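Local structure of putative xanthine dehydrogenase YAGS fad-binding subunit (Escherichia coli, 5G5G) at residues V18-R24 with I616-T621; S447-V451 with V461-M465; I475-A480 with S515-Y520; K525-I530 with L566-E570. The protein probably serves as the molybdenum-cofactor subunit of a periplasmic aldehyde oxidase, holding a pterin cytosine dinucleotide beside the dioxothiomolybdenum centre where aldehydes would be oxidised. All blocks are in the same frame, centred on the assembly; numbering follows the deposited sequence.

Contact 1: V18-R24 with I616-T621. With MCN (pterin cytosine dinucleotide), chain Y.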
loop_
_atom_site.group_PDB
_atom_site.type_symbol
_atom_site.label_atom_id
_atom_site.label_comp_id
_atom_site.label_asym_id
_atom_site.label_seq_id
_atom_site.Cartn_x
_atom_site.Cartn_y
_atom_site.Cartn_z
ATOM N N VAL C 18 26.983 12.880 -11.713
ATOM C CA VAL C 18 25.598 13.122 -12.085
ATOM C C VAL C 18 25.310 12.395 -13.400
ATOM O O VAL C 18 26.158 12.363 -14.314
ATOM C CB VAL C 18 25.308 14.643 -12.224
ATOM C CG1 VAL C 18 23.921 14.897 -12.824
ATOM C CG2 VAL C 18 25.473 15.341 -10.874
ATOM N N GLY C 19 24.100 11.832 -13.467
ATOM C CA GLY C 19 23.617 11.108 -14.618
ATOM C C GLY C 19 24.001 9.636 -14.636
ATOM O O GLY C 19 23.582 8.916 -15.570
ATOM N N ARG C 20 24.701 9.170 -13.602
ATOM C CA ARG C 20 25.230 7.820 -13.536
ATOM C C ARG C 20 24.407 7.028 -12.537
ATOM O O ARG C 20 23.902 7.584 -11.569
ATOM C CB ARG C 20 26.678 7.859 -13.212
ATOM C CG ARG C 20 27.401 8.391 -14.478
ATOM C CD ARG C 20 28.823 8.274 -14.465
ATOM N NE ARG C 20 29.445 9.055 -15.551
ATOM C CZ ARG C 20 30.047 8.537 -16.614
ATOM N NH1 ARG C 20 30.055 7.215 -16.793
ATOM N NH2 ARG C 20 30.672 9.316 -17.492
ATOM N N PRO C 21 24.210 5.741 -12.801
ATOM C CA PRO C 21 23.285 4.926 -11.985
ATOM C C PRO C 21 23.923 4.403 -10.693
ATOM O O PRO C 21 23.998 3.182 -10.404
ATOM C CB PRO C 21 22.921 3.779 -12.950
ATOM C CG PRO C 21 24.148 3.634 -13.787
ATOM C CD PRO C 21 24.637 5.026 -13.994
ATOM N N HIS C 22 24.314 5.329 -9.858
ATOM C CA HIS C 22 24.944 4.959 -8.590
ATOM C C HIS C 22 23.975 4.271 -7.608
ATOM O O HIS C 22 22.792 4.618 -7.557
ATOM C CB HIS C 22 25.506 6.220 -7.961
ATOM C CG HIS C 22 26.825 6.592 -8.554
ATOM N ND1 HIS C 22 27.970 5.860 -8.299
ATOM C CD2 HIS C 22 27.189 7.585 -9.401
ATOM C CE1 HIS C 22 28.992 6.408 -8.943
ATOM N NE2 HIS C 22 28.535 7.445 -9.634
ATOM N N ASP C 23 24.511 3.330 -6.836
ATOM C CA ASP C 23 23.756 2.741 -5.723
ATOM C C ASP C 23 23.313 3.829 -4.754
ATOM O O ASP C 23 24.049 4.785 -4.496
ATOM C CB ASP C 23 24.621 1.783 -4.932
ATOM C CG ASP C 23 25.058 0.549 -5.680
ATOM O OD1 ASP C 23 24.602 0.285 -6.784
ATOM O OD2 ASP C 23 25.993 -0.132 -5.143
ATOM N N ARG C 24 22.145 3.676 -4.144
ATOM C CA ARG C 24 21.711 4.572 -3.097
ATOM C C ARG C 24 22.646 4.591 -1.921
ATOM O O ARG C 24 23.055 3.524 -1.403
ATOM C CB ARG C 24 20.387 4.091 -2.526
ATOM C CG ARG C 24 19.314 4.459 -3.347
ATOM C CD ARG C 24 18.033 3.920 -2.711
ATOM N NE ARG C 24 17.148 3.756 -3.843
ATOM C CZ ARG C 24 16.075 4.467 -4.122
ATOM N NH1 ARG C 24 15.691 5.457 -3.371
ATOM N NH2 ARG C 24 15.411 4.205 -5.221
ATOM N N ILE C 616 18.219 13.264 -16.593
ATOM C CA ILE C 616 18.056 12.336 -15.491
ATOM C C ILE C 616 19.314 12.312 -14.632
ATOM O O ILE C 616 20.437 12.135 -15.126
ATOM C CB ILE C 616 17.739 10.917 -16.024
ATOM C CG1 ILE C 616 16.417 10.960 -16.826
ATOM C CG2 ILE C 616 17.728 9.923 -14.874
ATOM C CD1 ILE C 616 15.206 11.295 -16.030
ATOM N N LEU C 617 19.126 12.509 -13.343
ATOM C CA LEU C 617 20.210 12.659 -12.402
ATOM C C LEU C 617 20.794 11.311 -11.927
ATOM O O LEU C 617 21.996 11.205 -11.689
ATOM C CB LEU C 617 19.767 13.554 -11.265
ATOM C CG LEU C 617 19.286 14.980 -11.613
ATOM C CD1 LEU C 617 18.845 15.782 -10.380
ATOM C CD2 LEU C 617 20.348 15.744 -12.378
ATOM N N ASN C 618 19.952 10.296 -11.817
ATOM C CA ASN C 618 20.403 8.945 -11.509
ATOM C C ASN C 618 19.469 7.971 -12.162
ATOM O O ASN C 618 18.314 7.800 -11.726
ATOM C CB ASN C 618 20.470 8.733 -9.992
ATOM C CG ASN C 618 20.956 7.375 -9.629
ATOM O OD1 ASN C 618 20.558 6.373 -10.243
ATOM N ND2 ASN C 618 21.774 7.305 -8.566
ATOM N N PRO C 619 19.914 7.351 -13.270
ATOM C CA PRO C 619 18.945 6.538 -14.016
ATOM C C PRO C 619 18.429 5.329 -13.241
ATOM O O PRO C 619 17.342 4.845 -13.549
ATOM C CB PRO C 619 19.722 6.093 -15.234
ATOM C CG PRO C 619 20.729 7.218 -15.446
ATOM C CD PRO C 619 21.108 7.672 -14.064
ATOM N N LYS C 620 19.179 4.851 -12.240
ATOM C CA LYS C 620 18.719 3.701 -11.426
ATOM C C LYS C 620 17.602 4.095 -10.477
ATOM O O LYS C 620 16.541 3.463 -10.443
ATOM C CB LYS C 620 19.877 3.038 -10.668
ATOM C CG LYS C 620 19.402 1.755 -9.950
ATOM C CD LYS C 620 20.492 0.737 -9.721
ATOM C CE LYS C 620 21.508 1.232 -8.761
ATOM N NZ LYS C 620 22.565 0.202 -8.585
ATOM N N THR C 621 17.804 5.182 -9.734
ATOM C CA THR C 621 16.761 5.604 -8.818
ATOM C C THR C 621 15.595 6.223 -9.572
ATOM O O THR C 621 14.445 6.067 -9.142
ATOM C CB THR C 621 17.287 6.539 -7.740
ATOM O OG1 THR C 621 17.925 7.691 -8.331
ATOM C CG2 THR C 621 18.355 5.837 -6.878
HETATM N N1 MCN Y . 15.147 11.849 -10.446
HETATM C C2 MCN Y . 16.396 11.697 -11.199
HETATM N N3 MCN Y . 16.331 12.822 -12.231
HETATM C C4 MCN Y . 15.390 13.688 -12.570
HETATM C C5 MCN Y . 14.264 13.720 -11.574
HETATM C C6 MCN Y . 14.176 12.799 -10.660
HETATM O O2 MCN Y . 17.240 10.976 -11.067
HETATM N N4 MCN Y . 15.375 14.528 -13.543
HETATM C "C1'" MCN Y . 14.941 10.733 -9.537
HETATM C C2D MCN Y . 15.834 10.859 -8.246
HETATM O "O2'" MCN Y . 16.080 9.564 -7.705
HETATM C "C3'" MCN Y . 14.920 11.623 -7.431
HETATM C C4D MCN Y . 13.417 11.122 -7.617
HETATM O O4D MCN Y . 13.587 10.736 -9.065
HETATM O "O3'" MCN Y . 15.130 11.646 -5.973
HETATM C "C5'" MCN Y . 12.274 11.951 -7.544
HETATM O "O5'" MCN Y . 12.533 13.301 -7.849
HETATM P PA MCN Y . 11.335 14.223 -8.194
HETATM O O1A MCN Y . 11.859 15.657 -8.145
HETATM O O2A MCN Y . 10.616 13.708 -9.391
HETATM O O3A MCN Y . 10.283 14.017 -6.893
HETATM P PB MCN Y . 10.426 14.787 -5.520
HETATM O O1B MCN Y . 9.714 16.069 -5.579
HETATM O O2B MCN Y . 11.851 14.758 -5.073
HETATM O O3B MCN Y . 9.696 13.734 -4.609
HETATM C C10 MCN Y . 8.210 13.777 -4.495
HETATM C "C9'" MCN Y . 7.514 12.748 -5.314
HETATM C "C8'" MCN Y . 5.923 13.047 -5.176
HETATM S "S8'" MCN Y . 5.332 14.611 -5.281
HETATM C "C7'" MCN Y . 5.236 12.081 -4.806
HETATM S "S7'" MCN Y . 3.503 12.258 -4.404
HETATM C "C6'" MCN Y . 5.722 10.602 -4.891
HETATM C C7 MCN Y . 7.126 10.663 -5.660
HETATM O "O9'" MCN Y . 8.007 11.533 -5.073
HETATM N "N5'" MCN Y . 6.017 10.252 -3.404
HETATM C C4A MCN Y . 6.863 9.051 -3.113
HETATM N "N8'" MCN Y . 7.738 9.324 -5.534
HETATM C C4B MCN Y . 7.781 8.704 -4.336
HETATM N "N1'" MCN Y . 8.508 7.519 -4.227
HETATM C "C2'" MCN Y . 8.812 6.933 -2.994
HETATM N "N2'" MCN Y . 9.447 5.866 -2.887
HETATM N "N3'" MCN Y . 7.968 7.286 -1.977
HETATM C "C4'" MCN Y . 7.146 8.391 -1.829
HETATM O "O4'" MCN Y . 6.409 8.824 -0.922
HETATM O O HOH W 1 24.045 0.518 -11.124
HETATM O O HOH W 2 13.581 6.127 -6.475
#

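Contact 2: S447-V451 with V461-M465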
loop_
_atom_site.group_PDB
_atom_site.type_symbol
_atom_site.label_atom_id
_atom_site.label_comp_id
_atom_site.label_asym_id
_atom_site.label_seq_id
_atom_site.Cartn_x
_atom_site.Cartn_y
_atom_site.Cartn_z
ATOM N N SER C 447 15.183 26.975 -3.046
ATOM C CA SER C 447 15.772 25.925 -2.270
ATOM C C SER C 447 17.194 26.222 -1.916
ATOM O O SER C 447 17.947 26.714 -2.750
ATOM C CB SER C 447 15.699 24.612 -3.037
ATOM O OG SER C 447 16.026 23.488 -2.208
ATOM N N GLY C 448 17.591 25.891 -0.691
ATOM C CA GLY C 448 18.931 26.184 -0.197
ATOM C C GLY C 448 19.659 25.014 0.422
ATOM O O GLY C 448 19.067 23.975 0.705
ATOM N N ALA C 449 20.958 25.210 0.608
ATOM C CA ALA C 449 21.833 24.188 1.132
ATOM C C ALA C 449 23.097 24.790 1.698
ATOM O O ALA C 449 23.495 25.897 1.354
ATOM C CB ALA C 449 22.176 23.178 0.036
ATOM N N ARG C 450 23.713 24.071 2.622
ATOM C CA ARG C 450 25.018 24.422 3.162
ATOM C C ARG C 450 25.949 23.283 2.761
ATOM O O ARG C 450 25.594 22.118 2.892
ATOM C CB ARG C 450 24.903 24.545 4.687
ATOM C CG ARG C 450 26.161 24.939 5.395
ATOM C CD ARG C 450 25.885 25.494 6.814
ATOM N NE ARG C 450 24.990 24.662 7.608
ATOM C CZ ARG C 450 23.809 24.993 8.163
ATOM N NH1 ARG C 450 23.237 26.194 8.039
ATOM N NH2 ARG C 450 23.178 24.086 8.863
ATOM N N VAL C 451 27.094 23.618 2.182
ATOM C CA VAL C 451 28.086 22.617 1.751
ATOM C C VAL C 451 29.433 22.996 2.357
ATOM O O VAL C 451 29.844 24.153 2.300
ATOM C CB VAL C 451 28.202 22.541 0.234
ATOM C CG1 VAL C 451 29.156 21.408 -0.195
ATOM C CG2 VAL C 451 26.837 22.310 -0.376
ATOM N N VAL C 461 27.174 17.908 2.937
ATOM C CA VAL C 461 26.013 18.638 2.445
ATOM C C VAL C 461 24.940 18.602 3.538
ATOM O O VAL C 461 24.660 17.533 4.046
ATOM C CB VAL C 461 25.432 18.009 1.188
ATOM C CG1 VAL C 461 24.130 18.675 0.779
ATOM C CG2 VAL C 461 26.459 18.058 0.052
ATOM N N GLU C 462 24.406 19.775 3.897
ATOM C CA GLU C 462 23.258 19.861 4.811
ATOM C C GLU C 462 22.119 20.617 4.143
ATOM O O GLU C 462 22.306 21.743 3.690
ATOM C CB GLU C 462 23.626 20.598 6.077
ATOM C CG GLU C 462 24.739 19.899 6.878
ATOM C CD GLU C 462 25.453 20.777 7.887
ATOM O OE1 GLU C 462 25.628 22.000 7.654
ATOM O OE2 GLU C 462 25.906 20.217 8.888
ATOM N N THR C 463 20.941 20.031 4.159
ATOM C CA THR C 463 19.728 20.726 3.722
ATOM C C THR C 463 18.500 20.049 4.356
ATOM O O THR C 463 18.534 18.859 4.637
ATOM C CB THR C 463 19.663 20.761 2.182
ATOM O OG1 THR C 463 18.464 21.412 1.764
ATOM C CG2 THR C 463 19.765 19.332 1.572
ATOM N N ASP C 464 17.418 20.775 4.559
ATOM C CA ASP C 464 16.238 20.146 5.158
ATOM C C ASP C 464 15.390 19.314 4.156
ATOM O O ASP C 464 14.312 18.785 4.499
ATOM C CB ASP C 464 15.362 21.173 5.882
ATOM C CG ASP C 464 14.411 21.947 4.965
ATOM O OD1 ASP C 464 14.484 21.812 3.701
ATOM O OD2 ASP C 464 13.591 22.748 5.501
ATOM N N MET C 465 15.863 19.215 2.928
ATOM C CA MET C 465 15.241 18.305 1.963
ATOM C C MET C 465 15.067 16.904 2.508
ATOM O O MET C 465 15.885 16.449 3.302
ATOM C CB MET C 465 16.094 18.253 0.698
ATOM C CG MET C 465 15.521 17.399 -0.391
ATOM S SD MET C 465 13.897 17.974 -0.953
ATOM C CE MET C 465 13.538 16.665 -2.058
#

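Contact 3: I475-A480 with S515-Y520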
loop_
_atom_site.group_PDB
_atom_site.type_symbol
_atom_site.label_atom_id
_atom_site.label_comp_id
_atom_site.label_asym_id
_atom_site.label_seq_id
_atom_site.Cartn_x
_atom_site.Cartn_y
_atom_site.Cartn_z
ATOM N N ILE C 475 21.277 11.655 -5.090
ATOM C CA ILE C 475 21.427 12.703 -6.081
ATOM C C ILE C 475 22.038 14.007 -5.562
ATOM O O ILE C 475 22.766 14.679 -6.294
ATOM C CB ILE C 475 20.135 12.974 -6.878
ATOM C CG1 ILE C 475 18.968 13.424 -5.967
ATOM C CG2 ILE C 475 19.841 11.718 -7.701
ATOM C CD1 ILE C 475 17.822 14.129 -6.715
ATOM N N LEU C 476 21.802 14.324 -4.286
ATOM C CA LEU C 476 22.480 15.466 -3.686
ATOM C C LEU C 476 23.974 15.166 -3.514
ATOM O O LEU C 476 24.806 16.042 -3.796
ATOM C CB LEU C 476 21.847 15.843 -2.341
ATOM C CG LEU C 476 20.407 16.387 -2.509
ATOM C CD1 LEU C 476 19.620 16.361 -1.206
ATOM C CD2 LEU C 476 20.402 17.818 -3.007
ATOM N N ALA C 477 24.326 13.926 -3.123
ATOM C CA ALA C 477 25.750 13.529 -3.075
ATOM C C ALA C 477 26.408 13.602 -4.465
ATOM O O ALA C 477 27.510 14.143 -4.642
ATOM C CB ALA C 477 25.896 12.140 -2.471
ATOM N N GLN C 478 25.691 13.131 -5.470
ATOM C CA GLN C 478 26.221 13.161 -6.836
ATOM C C GLN C 478 26.498 14.585 -7.321
ATOM O O GLN C 478 27.539 14.847 -8.010
ATOM C CB GLN C 478 25.306 12.448 -7.790
ATOM C CG GLN C 478 25.192 10.932 -7.556
ATOM C CD GLN C 478 24.063 10.305 -8.392
ATOM O OE1 GLN C 478 22.974 9.989 -7.900
ATOM N NE2 GLN C 478 24.321 10.137 -9.688
ATOM N N THR C 479 25.581 15.490 -6.981
ATOM C CA THR C 479 25.695 16.908 -7.350
ATOM C C THR C 479 26.904 17.571 -6.735
ATOM O O THR C 479 27.759 18.163 -7.426
ATOM C CB THR C 479 24.409 17.684 -7.013
ATOM O OG1 THR C 479 23.283 17.074 -7.680
ATOM C CG2 THR C 479 24.542 19.151 -7.429
ATOM N N ALA C 480 27.066 17.400 -5.428
ATOM C CA ALA C 480 28.229 17.941 -4.776
ATOM C C ALA C 480 29.554 17.333 -5.273
ATOM O O ALA C 480 30.537 18.042 -5.501
ATOM C CB ALA C 480 28.101 17.815 -3.280
ATOM N N SER C 515 16.262 20.889 -5.092
ATOM C CA SER C 515 17.195 20.600 -4.022
ATOM C C SER C 515 18.650 20.541 -4.592
ATOM O O SER C 515 19.590 21.096 -3.995
ATOM C CB SER C 515 16.839 19.331 -3.251
ATOM O OG SER C 515 16.985 18.136 -3.977
ATOM N N THR C 516 18.797 19.883 -5.730
ATOM C CA THR C 516 20.126 19.775 -6.372
ATOM C C THR C 516 20.596 21.112 -6.900
ATOM O O THR C 516 21.783 21.403 -6.839
ATOM C CB THR C 516 20.259 18.686 -7.432
ATOM O OG1 THR C 516 19.375 18.954 -8.523
ATOM C CG2 THR C 516 19.986 17.325 -6.829
ATOM N N SER C 517 19.666 21.927 -7.393
ATOM C CA SER C 517 19.999 23.292 -7.808
ATOM C C SER C 517 20.476 24.157 -6.640
ATOM O O SER C 517 21.322 25.021 -6.814
ATOM C CB SER C 517 18.868 23.976 -8.554
ATOM O OG SER C 517 18.642 23.325 -9.801
ATOM N N GLY C 518 19.905 23.969 -5.452
ATOM C CA GLY C 518 20.417 24.753 -4.321
ATOM C C GLY C 518 21.813 24.278 -3.935
ATOM O O GLY C 518 22.653 25.067 -3.550
ATOM N N VAL C 519 22.066 22.975 -4.045
ATOM C CA VAL C 519 23.427 22.464 -3.820
ATOM C C VAL C 519 24.376 23.022 -4.884
ATOM O O VAL C 519 25.479 23.511 -4.556
ATOM C CB VAL C 519 23.450 20.888 -3.748
ATOM C CG1 VAL C 519 24.889 20.350 -3.789
ATOM C CG2 VAL C 519 22.708 20.418 -2.537
ATOM N N TYR C 520 23.917 23.083 -6.129
ATOM C CA TYR C 520 24.662 23.754 -7.192
ATOM C C TYR C 520 25.069 25.175 -6.780
ATOM O O TYR C 520 26.242 25.577 -6.899
ATOM C CB TYR C 520 23.849 23.774 -8.499
ATOM C CG TYR C 520 24.526 24.476 -9.642
ATOM C CD1 TYR C 520 24.481 25.873 -9.776
ATOM C CD2 TYR C 520 25.288 23.751 -10.565
ATOM C CE1 TYR C 520 25.130 26.522 -10.805
ATOM C CE2 TYR C 520 25.930 24.392 -11.611
ATOM C CZ TYR C 520 25.857 25.780 -11.723
ATOM O OH TYR C 520 26.516 26.407 -12.760
#

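Contact 4: K525-I530 with L566-E570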
loop_
_atom_site.group_PDB
_atom_site.type_symbol
_atom_site.label_atom_id
_atom_site.label_comp_id
_atom_site.label_asym_id
_atom_site.label_seq_id
_atom_site.Cartn_x
_atom_site.Cartn_y
_atom_site.Cartn_z
ATOM N N LYS C 525 29.516 28.875 -4.892
ATOM C CA LYS C 525 30.158 29.735 -3.899
ATOM C C LYS C 525 31.372 29.043 -3.241
ATOM O O LYS C 525 32.447 29.660 -3.059
ATOM C CB LYS C 525 29.141 30.184 -2.853
ATOM C CG LYS C 525 29.674 31.074 -1.743
ATOM C CD LYS C 525 30.117 32.426 -2.248
ATOM C CE LYS C 525 30.593 33.231 -1.062
ATOM N NZ LYS C 525 30.750 34.666 -1.447
ATOM N N LEU C 526 31.233 27.768 -2.934
ATOM C CA LEU C 526 32.334 27.027 -2.306
ATOM C C LEU C 526 33.535 26.930 -3.246
ATOM O O LEU C 526 34.678 27.068 -2.802
ATOM C CB LEU C 526 31.875 25.651 -1.841
ATOM C CG LEU C 526 32.866 24.755 -1.104
ATOM C CD1 LEU C 526 33.446 25.459 0.104
ATOM C CD2 LEU C 526 32.155 23.481 -0.700
ATOM N N ARG C 527 33.271 26.767 -4.534
ATOM C CA ARG C 527 34.346 26.785 -5.527
ATOM C C ARG C 527 35.072 28.127 -5.520
ATOM O O ARG C 527 36.286 28.142 -5.592
ATOM C CB ARG C 527 33.853 26.448 -6.941
ATOM C CG ARG C 527 33.536 24.965 -7.148
ATOM C CD ARG C 527 32.547 24.782 -8.289
ATOM N NE ARG C 527 33.163 25.219 -9.551
ATOM C CZ ARG C 527 33.541 24.447 -10.570
ATOM N NH1 ARG C 527 33.391 23.116 -10.551
ATOM N NH2 ARG C 527 34.076 25.033 -11.643
ATOM N N GLU C 528 34.327 29.230 -5.448
ATOM C CA GLU C 528 34.932 30.559 -5.321
ATOM C C GLU C 528 35.807 30.668 -4.079
ATOM O O GLU C 528 36.907 31.195 -4.148
ATOM C CB GLU C 528 33.871 31.665 -5.335
ATOM C CG GLU C 528 33.173 31.812 -6.675
ATOM C CD GLU C 528 32.278 33.033 -6.739
ATOM O OE1 GLU C 528 32.812 34.175 -6.917
ATOM O OE2 GLU C 528 31.062 32.841 -6.592
ATOM N N MET C 529 35.319 30.164 -2.955
ATOM C CA MET C 529 36.072 30.198 -1.693
ATOM C C MET C 529 37.347 29.339 -1.759
ATOM O O MET C 529 38.430 29.738 -1.259
ATOM C CB MET C 529 35.202 29.764 -0.534
ATOM C CG MET C 529 34.008 30.665 -0.273
ATOM S SD MET C 529 32.850 29.934 0.887
ATOM C CE MET C 529 33.845 29.908 2.376
ATOM N N ILE C 530 37.239 28.173 -2.397
ATOM C CA ILE C 530 38.411 27.343 -2.600
ATOM C C ILE C 530 39.430 28.067 -3.483
ATOM O O ILE C 530 40.590 28.203 -3.106
ATOM C CB ILE C 530 38.046 25.937 -3.140
ATOM C CG1 ILE C 530 37.230 25.184 -2.109
ATOM C CG2 ILE C 530 39.313 25.145 -3.483
ATOM C CD1 ILE C 530 36.403 24.057 -2.721
ATOM N N LEU C 566 35.938 25.040 4.905
ATOM C CA LEU C 566 35.333 26.101 4.118
ATOM C C LEU C 566 33.851 25.780 3.993
ATOM O O LEU C 566 33.486 24.629 3.657
ATOM C CB LEU C 566 35.999 26.213 2.756
ATOM C CG LEU C 566 37.447 26.706 2.739
ATOM C CD1 LEU C 566 38.087 26.510 1.362
ATOM C CD2 LEU C 566 37.566 28.169 3.204
ATOM N N THR C 567 32.999 26.771 4.297
ATOM C CA THR C 567 31.565 26.562 4.359
ATOM C C THR C 567 30.838 27.582 3.487
ATOM O O THR C 567 31.106 28.781 3.594
ATOM C CB THR C 567 31.047 26.695 5.813
ATOM O OG1 THR C 567 31.633 25.664 6.607
ATOM C CG2 THR C 567 29.523 26.578 5.875
ATOM N N ALA C 568 29.940 27.101 2.631
ATOM C CA ALA C 568 29.120 27.940 1.791
ATOM C C ALA C 568 27.682 27.623 2.098
ATOM O O ALA C 568 27.334 26.458 2.269
ATOM C CB ALA C 568 29.424 27.684 0.328
ATOM N N GLU C 569 26.841 28.636 2.150
ATOM C CA GLU C 569 25.403 28.448 2.338
ATOM C C GLU C 569 24.689 29.369 1.383
ATOM O O GLU C 569 24.862 30.601 1.442
ATOM C CB GLU C 569 24.999 28.767 3.760
ATOM C CG GLU C 569 23.518 28.599 3.991
ATOM C CD GLU C 569 23.164 28.610 5.450
ATOM O OE1 GLU C 569 24.037 28.419 6.315
ATOM O OE2 GLU C 569 21.996 28.820 5.724
ATOM N N GLU C 570 23.952 28.782 0.468
ATOM C CA GLU C 570 23.267 29.566 -0.562
ATOM C C GLU C 570 21.942 28.926 -0.929
ATOM O O GLU C 570 21.719 27.777 -0.692
ATOM C CB GLU C 570 24.125 29.674 -1.848
ATOM C CG GLU C 570 25.497 30.291 -1.697
ATOM C CD GLU C 570 25.510 31.785 -1.431
ATOM O OE1 GLU C 570 24.609 32.492 -1.933
ATOM O OE2 GLU C 570 26.470 32.243 -0.790
#

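Contact 1: V18-R24 with I616-T621
The capped start of helix 619-638, part of the pterin cytosine dinucleotide pocket, receives the irregular chain 18-24, and Asn618 at the N-cap reaches across to His22. Asn618 ND2 donates to His22 O at 3.0 Å, with the N-H...O angle at 178° and the acceptor lying in the amide plane. CG stands anti to the backbone N (chi1 -179°), which swings the amide toward the loop and lets OD1 turn back to take the Thr621 N-H at 3.0 Å, from above its carbonyl plane, and that of Lys620 weakly. Asn618 ND2 also bonds Gln478 of helix 472-484. Upstream, Gly19 N donates to Leu617 O at 2.8 Å, arriving well out of the carbonyl plane, while Val18 CG1 lies alongside Leu617 CD2 at 3.7 Å. The same turn is a nucleotide-binding element: Leu617 N donates to N3 of the cytosine at 3.0 Å and Asn618 N to its O2 at 2.9 Å, leaving Leu617 O facing the loop. Farther along, in one of its two modelled conformers, Lys620 bends at chi3 (67°) to bring NZ onto Asp23 OD1 at 2.7 Å, a salt bridge met nearly along the C-O direction, and in that conformer a water links NZ to Pro21 O. Arg24 lays one guanidinium face over Thr621 CG2, its NE paired with an acidic side chain of a neighbouring subunit.

Contact 2: S447-V451 with V461-M465
Arg450 and Glu462 face each other as an antiparallel hydrogen-bonded pair in the hairpin of strands 447-453 and 459-462, and both backbones are fully used: Arg450 N donates to Glu462 O at 2.9 Å and Glu462 N to Arg450 O at 2.8 Å. Their side chains close a salt bridge on the same sheet face, Arg450 NE to Glu462 OE1 at 2.7 Å. The oxygen sits at the guanidinium edge, in its plane; the guanidinium and carboxylate planes stand 88° apart, and OE1 alone makes the bond to NE. That oxygen also accepts from His452 NE2. Arg450 NH1 pairs with Glu569 and NH2, weakly, with Ser499 O. Losing this guanidinium to a leucine would probably leave Glu462 OE1 with His452 as its remaining partner here and strip Glu569 of its counter-charge. Next to this pair, Thr463 OG1, anti to its own N (chi1 179°), donates to Gly448 O at 2.8 Å, a side-chain hydroxyl bonding a backbone carbonyl of the facing strand. On the other face, Val451 CG2 meets Val461 CG2 at 4.3 Å. Polar groups are thus matched on one face and methyls on the other, and an arginine between two glutamates would be expected to stay charged.

Contact 3: I475-A480 with S515-Y520
Leu476, Thr516 and Val519 interlock where helix 472-484 lies beside helix 511-534, the two segment axes approaching to 9.3 Å and crossing at -27°. Leu476 reaches over with CD2, which lies 3.5 Å from Val519 CG2 and equally 3.5 Å from Ser515 O, with the Ser515 side chain beside it. Thr516 returns its methyl: CG2 sits 3.9 Å from Ile475 CD1 and 3.4 Å from Thr479 OG1. The Thr516 hydroxyl lies between its own N and carbonyl carbon (chi1 63°), where it bonds to Ala512 O of its own helix and leaves the methyl to make the crossing. Val519 divides its branches, CG2 to Leu476 and CG1 to Thr479 CG2 at 3.8 Å, with Ala480 close by. Thr479 likewise spends its hydroxyl at home, OG1 donating to Ile475 O at 2.8 Å from the face opposite the Thr479 N-H, so that carbonyl carries two bonds. A glycine here would probably open a gap beside Val519 CG1 and Thr516 CG2 and leave Ile475 O with one of its two donors. No hydrogen bond joins the segments. Helix 472-484 connects the neighbouring parallel strands 459-462 and 491-494, a beta-alpha-beta crossover, and the two helices pack side by side on one face of the sheet, consistent with a two-layer alpha/beta arrangement.

Contact 4: K525-I530 with L566-E570
Leu526 and Ala568 bring the helix backbone closest to the strand, CB to CB at 3.9 Å, and Ala568 CB also lies close to Leu526 N. Leu526 then extends CD1 to Leu566 CB at 3.8 Å; CG anti to the backbone N (chi1 -177°) sends the branch along the strand. Leu566 in turn puts CD1 on Ile530 CG1 at 3.8 Å. Met529 folds at chi3 (66°), which curls CE over the strand to 3.2 Å from Thr567 O, while SD rests near the Ala568 methyl. At the solvent-facing margin Lys525 lies obliquely across Glu570, its CG 3.5 Å from OE2; NZ stays 5.0 Å from Glu570 OE2, so opposite charges are near without a salt bridge. Next outward is what fixes the strand: Leu566, Ala568 and Glu570 exchange backbone bonds with Leu453, Val451 and Ala449, and Thr567, whose side chain heads away from the helix, bonds His452 through OG1. The segments run at 149°, roughly antiparallel, with axes 7.8 Å apart. Helix 511-534 therefore rides over strands 566-574 and 447-453, Leu526 touching Val451 and Ile530 Leu453, while Leu484 from helix 472-484 packs against both Leu526 and Ile530.

Overall arrangement
Contacts 2, 3 and 4 build one alpha/beta layer pair. Contacts 2 and 4 share a sheet, joined by Val451 N to Ala568 O at 2.9 Å; contacts 3 and 4 use successive parts of helix 511-534, their centres 14 Å apart. Contact 2 packs onto contact 3, centres 9 Å apart, with Ala449 CB 3.8 Å from Val519 CG2. Contact 1 closes a long chain loop round all three and meets contact 3 through the side chain of Gln478. Toward the cofactor, contact 1 binds the cytosine, and Ile475 and Met465 touch the dinucleotide. The centre of contact 4 lies about 33 Å from the centre of the chain, against about 20 Å for that of contact 1.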